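Local atomic coordinates of CRISPR-associated endonuclease Cas3-HD (Methanocaldococcus jannaschii, PDB entry 3S4L), a protein that cuts single-stranded DNA with the help of magnesium, and single-stranded RNA without added cations, as an HD-domain nuclease of CRISPR antiviral defence. Residues T38-R41 / A42-L46; A113-G116 / A117-M121; M191-R194 / A195-P199; L204-I207 / V208-L212. All coordinates share one frame; numbering follows the deposited sequence.

Contact 1: residues T38-R41 / A42-L46; sequences TIKR and ALEAL
The guanidinium of Arg41 and the carboxylate of Glu44 lie close but not flat on one another: their planes stand 70° apart, and Glu44 OE1 sits obliquely to the guanidinium, 4.1 Å from Arg41 NH1. That oxygen is well out of the guanidinium plane, with no N-H directed at it, so the two groups feel each other only as opposite charges. The other carboxylate oxygen, Glu44 OE2, forms a salt bridge with Lys40 NZ at 3.4 Å, the hydrogen bond within it weak. With CG anti to the backbone N (chi1 -158°), the Glu44 chain runs alongside both Lys40 and Arg41 and points the same way as they do. All this sits around the last turns of helix 36-43, where the i to i+4 spacing brings Lys40 and Glu44 onto the same side of the turn, in the mainly helical HD domain. The backbone bond from Leu43 N to Ile39 O is 3.0 Å long and nearly straight at 176°, whereas Glu44 N makes only weak bonds to Lys40 O and Arg41 O. On the buried side, Leu43 CD1 comes within 4.5 Å of Ile39 CG2; Ile39 also packs on Val55 and Met59 of helix 52-65, and Leu43 on Leu112 of helix 110-121.

Contact 2: residues A113-G116 / A117-M121; sequences AFIG and ALTVM
Helix 110-121 is a buried helix of the HD domain that leads straight into the paired metal ligands His123 and His124, and within it residues 113-116 and 117-121 form regular alpha-helical turns. Ala117 N, Leu118 N and Val120 N bond to Ala113 O, Phe114 O and Gly116 O, each four residues back. The Ile115 carbonyl is gripped twice by one residue. Thr119 N reaches Ile115 O at 3.1 Å, while Thr119 OG1 donates to the same oxygen at 2.8 Å, and the two donors arrive from opposite faces of the carbonyl plane. A chi1 of -62° sets the hydroxyl beside its own backbone N and turns it back down the helix; this satisfies a polar group in a buried setting and leaves CG2 to pack on Leu212 of helix 204-215. On another side of the helix the Phe114 ring and Leu118 run side by side, pointing the same way, each with CG anti to its N. Leu118 CD2 meets the ring obliquely, 3.9 Å from Phe114 CE1 and 4.1 Å from Phe114 CZ. Phe114 and Ala117 also touch Met191 of helix 181-197, whereas Ile115 packs on Ile207 and Leu211 of helix 204-215. Near the C-terminal end, Val120 CG2 lies 3.6 Å from Gly116 O, and Val120 O accepts a hydrogen bond from His123 ND1. This second-shell bond would help to set the rotation of the imidazole, an arrangement in keeping with the HD metal site, where calcium is bound by His123 and His124 together with Asp67 and His91.

Contact 3: residues M191-R194 / A195-P199; sequences MSVR and ARHTP
Val193 O lies at the heart of the final turn of helix 181-197, taking a weak bond from His197 N, while one residue earlier Arg196 N bonds to Ser192 O at 3.0 Å. This is the C-terminal end of an alpha-helix that packs, through Met191 and Ala195, against helix 110-121 in the HD domain. His197 adds a side-chain bond to the same Val193 carbonyl: ND1 donates over 3.2 Å with an N-H...O angle of 149°. The oxygen lies near the plane of the imidazole, but the donor stands well above the carbonyl plane, 51° out of it. The ring is thus tied back onto its own helix, side by side with Val193, whose CG1 comes within 3.8 Å of His197 ND1. The other branch, CG2, lies against the Arg196 guanidinium. Bent at chi3 (-54°), the arginine chain folds its guanidinium back over Val193, so that Val193 CA sits over one face, offset toward the rim; Arg196 NH1 also makes a weak hydrogen bond to Leu140 O. Ser192 OG turns to Val188 O. Past the helix end, Thr198 CG2 rests 3.4 Å from Arg194 O. Within the helix, Val193 CG2 touches Arg196 NH2 at 3.3 Å.

Contact 4: residues L204-I207 / V208-L212; sequences LRFI and VGTLL
Among apolar contacts, Leu204 and Val208 meet at an angle, with Leu204 CD2 4.0 Å from Val208 CG2. With CG1 of Val208 anti to the backbone N (chi1 171°), Val208 CG2 falls beside that N and 3.2 Å from Leu204 O. One turn on, Ile207 CD1 approaches Leu211 CG at 4.3 Å. Both of these residues are buried: both touch Ile115 on helix 110-121, while Ile207 also packs on Ala42 and Leu43, and Leu211 on Ile39, all three of helix 36-43. Helix 204-215 thus packs on both helix 110-121 and helix 36-43 of the HD domain, through Ile207 and Leu211. The aromatic contact is on the exposed side. Phe206 and Thr210 lie alongside each other, pointing the same way, and Thr210 OG1 stands over one face of the ring, 3.9 Å above its plane and offset toward the rim. The position of this hydroxyl should be read with caution, since it is modelled implausibly close to the Phe206 carbonyl oxygen. Thr210 also touches Thr38. The backbone bonds begin with Val208 N to Leu204 O at 3.0 Å. Gly209 N makes a weak one to Arg205 O, bent to 128°, and the glycine brings no side chain near that carbonyl. Leu211 N to Ile207 O is straighter, 2.9 Å long with an angle of 158°. At the outer surface, the Arg205 guanidinium leaves the helix and bonds through NH1 to Ile128 O.

Contacts 2 and 4 each touch all the others, and the centre of contact 2 lies about 7 Å from that of the chain. Ile115 CD1 packs on Leu43 CD2 of contact 1 at 3.7 Å and on Leu211 CD1 of contact 4 at 3.4 Å, while the Phe114 side of the helix receives Met191 of contact 3, whose SD is 3.4 Å from Phe114 CD2. Contact 4 meets contact 1 where Ala42 CB lies 3.7 Å from Ile207 CD1, and contact 3 where Thr198 CG2 lies 3.5 Å from Leu204 CD1. Contacts 1 and 3 remain about 9 Å apart at their nearest atoms. Towards the metal site, the Val120 side chain is about 8 Å from a bound calcium and that of Leu211 about 12 Å, whereas contact 1 lies away from it.

Contact 1: residues T38-R41 / A42-L46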
# COMPACT_ATOMS: atom_id res chain seq x y z
N THR A 38 -15.08 12.74 5.54
CA THR A 38 -14.52 12.14 6.75
C THR A 38 -13.01 11.99 6.61
O THR A 38 -12.26 12.36 7.51
CB THR A 38 -15.14 10.76 7.04
OG1 THR A 38 -16.56 10.92 7.17
CG2 THR A 38 -14.59 10.18 8.33
N ILE A 39 -12.57 11.48 5.48
CA ILE A 39 -11.15 11.35 5.22
C ILE A 39 -10.46 12.72 5.17
O ILE A 39 -9.38 12.89 5.72
CB ILE A 39 -10.90 10.58 3.92
CG1 ILE A 39 -11.56 9.20 4.00
CG2 ILE A 39 -9.41 10.46 3.67
CD1 ILE A 39 -11.59 8.48 2.67
N LYS A 40 -11.08 13.71 4.51
CA LYS A 40 -10.48 15.04 4.45
C LYS A 40 -10.25 15.62 5.85
O LYS A 40 -9.20 16.20 6.13
CB LYS A 40 -11.31 16.02 3.63
CG LYS A 40 -10.88 17.47 3.74
CD LYS A 40 -11.74 18.36 2.83
CE LYS A 40 -11.22 19.79 2.77
NZ LYS A 40 -11.45 20.53 4.03
N ARG A 41 -11.24 15.45 6.73
CA ARG A 41 -11.16 16.05 8.06
C ARG A 41 -10.26 15.27 9.02
O ARG A 41 -9.73 15.84 9.98
CB ARG A 41 -12.55 16.32 8.64
CG ARG A 41 -13.12 17.68 8.20
CD ARG A 41 -14.61 17.79 8.37
NE ARG A 41 -14.98 18.83 9.33
CZ ARG A 41 -14.95 20.14 9.07
NH1 ARG A 41 -14.55 20.58 7.88
NH2 ARG A 41 -15.31 21.01 10.01
N ALA A 42 -10.06 13.99 8.75
CA ALA A 42 -9.13 13.16 9.50
C ALA A 42 -7.71 13.58 9.18
O ALA A 42 -6.91 13.78 10.09
CB ALA A 42 -9.33 11.68 9.15
N LEU A 43 -7.40 13.70 7.88
CA LEU A 43 -6.12 14.25 7.43
C LEU A 43 -5.87 15.63 8.04
O LEU A 43 -4.73 16.00 8.31
CB LEU A 43 -6.06 14.36 5.91
CG LEU A 43 -5.91 13.04 5.17
CD1 LEU A 43 -5.90 13.26 3.68
CD2 LEU A 43 -4.63 12.31 5.65
N GLU A 44 -6.94 16.36 8.26
CA GLU A 44 -6.87 17.73 8.74
C GLU A 44 -6.56 17.76 10.23
O GLU A 44 -6.19 18.80 10.79
CB GLU A 44 -8.20 18.43 8.45
CG GLU A 44 -8.13 19.95 8.40
CD GLU A 44 -9.32 20.56 7.65
OE1 GLU A 44 -10.45 20.53 8.19
OE2 GLU A 44 -9.12 21.04 6.52
N ALA A 45 -6.72 16.60 10.87
CA ALA A 45 -6.44 16.48 12.29
C ALA A 45 -5.01 15.98 12.48
O ALA A 45 -4.57 15.75 13.60
CB ALA A 45 -7.44 15.54 12.94
N LEU A 46 -4.30 15.81 11.37
CA LEU A 46 -2.86 15.60 11.37
C LEU A 46 -2.20 16.80 10.70
O LEU A 46 -1.08 16.70 10.19
CB LEU A 46 -2.50 14.32 10.62
CG LEU A 46 -3.15 13.01 11.09
CD1 LEU A 46 -2.44 11.82 10.47
CD2 LEU A 46 -3.12 12.92 12.60

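Contact 2: residues A113-G116 / A117-M121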
# COMPACT_ATOMS: atom_id res chain seq x y z
N ALA A 113 2.52 11.02 2.64
CA ALA A 113 3.11 9.79 2.09
C ALA A 113 3.35 8.75 3.19
O ALA A 113 3.08 7.55 3.03
CB ALA A 113 4.40 10.13 1.38
N PHE A 114 3.85 9.21 4.34
CA PHE A 114 4.03 8.30 5.46
C PHE A 114 2.69 7.70 5.86
O PHE A 114 2.56 6.48 5.99
CB PHE A 114 4.67 9.00 6.66
CG PHE A 114 4.73 8.14 7.90
CD1 PHE A 114 3.76 8.26 8.90
CD2 PHE A 114 5.74 7.21 8.07
CE1 PHE A 114 3.82 7.47 10.05
CE2 PHE A 114 5.79 6.41 9.22
CZ PHE A 114 4.83 6.54 10.20
N ILE A 115 1.69 8.54 6.07
CA ILE A 115 0.42 8.03 6.57
C ILE A 115 -0.26 7.11 5.55
O ILE A 115 -0.93 6.15 5.92
CB ILE A 115 -0.55 9.14 6.92
CG1 ILE A 115 -1.81 8.52 7.48
CG2 ILE A 115 -1.00 9.87 5.68
CD1 ILE A 115 -2.97 9.43 7.38
N GLY A 116 -0.09 7.41 4.27
CA GLY A 116 -0.64 6.55 3.23
C GLY A 116 0.08 5.22 3.24
O GLY A 116 -0.56 4.17 3.20
N ALA A 117 1.41 5.25 3.30
CA ALA A 117 2.20 4.02 3.27
C ALA A 117 1.91 3.13 4.47
O ALA A 117 1.85 1.90 4.35
CB ALA A 117 3.70 4.35 3.19
N LEU A 118 1.75 3.75 5.64
CA LEU A 118 1.41 3.04 6.87
C LEU A 118 0.04 2.38 6.77
O LEU A 118 -0.16 1.27 7.25
CB LEU A 118 1.42 4.02 8.05
CG LEU A 118 1.19 3.43 9.44
CD1 LEU A 118 2.19 2.30 9.72
CD2 LEU A 118 1.30 4.53 10.49
N THR A 119 -0.91 3.06 6.13
CA THR A 119 -2.23 2.50 5.95
C THR A 119 -2.11 1.24 5.11
O THR A 119 -2.71 0.20 5.41
CB THR A 119 -3.15 3.50 5.24
OG1 THR A 119 -3.29 4.67 6.05
CG2 THR A 119 -4.52 2.89 4.99
N VAL A 120 -1.31 1.35 4.04
CA VAL A 120 -1.06 0.25 3.15
C VAL A 120 -0.30 -0.90 3.85
O VAL A 120 -0.57 -2.08 3.60
CB VAL A 120 -0.26 0.72 1.93
CG1 VAL A 120 0.45 -0.46 1.28
CG2 VAL A 120 -1.20 1.43 0.93
N MET A 121 0.63 -0.55 4.73
CA MET A 121 1.42 -1.53 5.46
C MET A 121 0.52 -2.27 6.45
O MET A 121 0.81 -3.37 6.90
CB MET A 121 2.56 -0.83 6.21
CG MET A 121 3.73 -1.75 6.61
SD MET A 121 4.83 -0.98 7.82
CE MET A 121 5.89 -0.02 6.76

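Contact 3: residues M191-R194 / A195-P199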
# COMPACT_ATOMS: atom_id res chain seq x y z
N MET A 191 10.04 2.67 8.99
CA MET A 191 8.62 2.95 9.12
C MET A 191 8.05 2.43 10.43
O MET A 191 7.38 3.15 11.16
CB MET A 191 7.85 2.32 7.96
CG MET A 191 7.86 3.17 6.71
SD MET A 191 6.39 4.20 6.62
CE MET A 191 5.18 2.94 6.16
N SER A 192 8.32 1.15 10.69
CA SER A 192 7.79 0.44 11.85
C SER A 192 8.19 1.11 13.14
O SER A 192 7.44 1.10 14.11
CB SER A 192 8.31 -0.99 11.84
OG SER A 192 8.15 -1.55 10.55
N VAL A 193 9.39 1.68 13.15
CA VAL A 193 9.89 2.39 14.31
C VAL A 193 9.11 3.67 14.55
O VAL A 193 8.49 3.85 15.60
CB VAL A 193 11.36 2.77 14.15
CG1 VAL A 193 11.74 3.83 15.17
CG2 VAL A 193 12.25 1.55 14.28
N ARG A 194 9.16 4.56 13.56
CA ARG A 194 8.55 5.87 13.70
C ARG A 194 7.05 5.74 13.94
O ARG A 194 6.39 6.71 14.32
CB ARG A 194 8.88 6.74 12.48
CG ARG A 194 10.39 6.89 12.28
CD ARG A 194 10.79 8.28 11.78
NE ARG A 194 11.18 8.27 10.37
CZ ARG A 194 11.63 9.32 9.70
NH1 ARG A 194 11.78 10.50 10.30
NH2 ARG A 194 11.95 9.20 8.41
N ALA A 195 6.54 4.53 13.76
CA ALA A 195 5.13 4.26 14.00
C ALA A 195 4.88 3.66 15.40
O ALA A 195 3.85 3.93 16.01
CB ALA A 195 4.57 3.36 12.92
N ARG A 196 5.82 2.86 15.88
CA ARG A 196 5.80 2.37 17.26
C ARG A 196 5.84 3.53 18.26
O ARG A 196 5.28 3.44 19.35
CB ARG A 196 7.03 1.51 17.55
CG ARG A 196 7.02 0.11 17.00
CD ARG A 196 7.97 -0.79 17.81
NE ARG A 196 9.33 -0.26 17.89
CZ ARG A 196 10.27 -0.47 16.97
NH1 ARG A 196 9.99 -1.20 15.90
NH2 ARG A 196 11.49 0.04 17.12
N HIS A 197 6.52 4.60 17.87
CA HIS A 197 6.94 5.64 18.81
C HIS A 197 5.91 6.73 19.11
O HIS A 197 5.86 7.25 20.23
CB HIS A 197 8.27 6.25 18.37
CG HIS A 197 9.47 5.53 18.91
ND1 HIS A 197 9.90 4.32 18.41
CD2 HIS A 197 10.31 5.83 19.94
CE1 HIS A 197 10.96 3.91 19.09
NE2 HIS A 197 11.23 4.81 20.02
N THR A 198 5.11 7.09 18.12
CA THR A 198 4.08 8.10 18.33
C THR A 198 3.28 7.86 19.61
O THR A 198 2.91 6.72 19.92
CB THR A 198 3.10 8.15 17.15
OG1 THR A 198 1.79 7.78 17.60
CG2 THR A 198 3.55 7.19 16.06
N PRO A 199 3.04 8.93 20.38
CA PRO A 199 2.04 8.89 21.44
C PRO A 199 0.64 8.77 20.82
O PRO A 199 -0.27 8.24 21.46
CB PRO A 199 2.20 10.27 22.11
CG PRO A 199 2.74 11.15 21.02
CD PRO A 199 3.68 10.25 20.26

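Contact 4: residues L204-I207 / V208-L212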
# COMPACT_ATOMS: atom_id res chain seq x y z
N LEU A 204 -3.74 7.89 15.74
CA LEU A 204 -3.11 7.21 14.61
C LEU A 204 -3.93 6.00 14.18
O LEU A 204 -4.07 5.74 12.98
CB LEU A 204 -1.69 6.80 14.94
CG LEU A 204 -0.66 7.43 14.00
CD1 LEU A 204 0.67 6.71 14.08
CD2 LEU A 204 -1.20 7.40 12.58
N ARG A 205 -4.47 5.27 15.15
CA ARG A 205 -5.33 4.11 14.87
C ARG A 205 -6.64 4.56 14.23
O ARG A 205 -7.22 3.84 13.41
CB ARG A 205 -5.61 3.30 16.15
CG ARG A 205 -4.43 2.48 16.68
CD ARG A 205 -4.87 1.41 17.69
NE ARG A 205 -3.76 0.56 18.13
CZ ARG A 205 -3.68 -0.76 17.95
NH1 ARG A 205 -4.66 -1.42 17.35
NH2 ARG A 205 -2.61 -1.43 18.39
N PHE A 206 -7.10 5.74 14.61
CA PHE A 206 -8.34 6.29 14.08
C PHE A 206 -8.14 6.86 12.67
O PHE A 206 -9.02 6.73 11.81
CB PHE A 206 -8.93 7.33 15.06
CG PHE A 206 -9.23 8.68 14.44
CD1 PHE A 206 -10.54 9.04 14.11
CD2 PHE A 206 -8.21 9.60 14.20
CE1 PHE A 206 -10.82 10.27 13.55
CE2 PHE A 206 -8.49 10.84 13.64
CZ PHE A 206 -9.80 11.17 13.31
N ILE A 207 -6.97 7.46 12.42
CA ILE A 207 -6.70 8.03 11.09
C ILE A 207 -6.40 6.95 10.05
O ILE A 207 -7.07 6.88 9.01
CB ILE A 207 -5.60 9.11 11.14
CG1 ILE A 207 -5.02 9.36 9.74
CG2 ILE A 207 -4.50 8.71 12.07
CD1 ILE A 207 -5.89 10.27 8.89
N VAL A 208 -5.43 6.10 10.36
CA VAL A 208 -5.22 4.86 9.60
C VAL A 208 -6.53 4.09 9.51
O VAL A 208 -6.91 3.60 8.45
CB VAL A 208 -4.19 3.94 10.28
CG1 VAL A 208 -4.16 2.58 9.60
CG2 VAL A 208 -2.82 4.58 10.28
N GLY A 209 -7.21 3.98 10.65
CA GLY A 209 -8.50 3.32 10.71
C GLY A 209 -9.49 3.95 9.76
O GLY A 209 -10.26 3.25 9.10
N THR A 210 -9.46 5.27 9.66
CA THR A 210 -10.34 6.02 8.74
C THR A 210 -10.01 5.77 7.27
O THR A 210 -10.90 5.58 6.45
CB THR A 210 -10.25 7.55 9.02
OG1 THR A 210 -10.45 7.80 10.41
CG2 THR A 210 -11.29 8.32 8.21
N LEU A 211 -8.72 5.79 6.93
CA LEU A 211 -8.34 5.58 5.53
C LEU A 211 -8.60 4.13 5.13
O LEU A 211 -8.93 3.85 3.98
CB LEU A 211 -6.87 5.96 5.29
CG LEU A 211 -6.44 7.38 5.69
CD1 LEU A 211 -4.99 7.66 5.31
CD2 LEU A 211 -7.34 8.40 5.07
N LEU A 212 -8.47 3.23 6.10
CA LEU A 212 -8.68 1.80 5.87
C LEU A 212 -10.09 1.40 5.34
O LEU A 212 -10.20 0.64 4.37
CB LEU A 212 -8.37 1.03 7.15
CG LEU A 212 -7.26 -0.02 7.13
CD1 LEU A 212 -6.51 0.03 5.81
CD2 LEU A 212 -6.30 0.15 8.33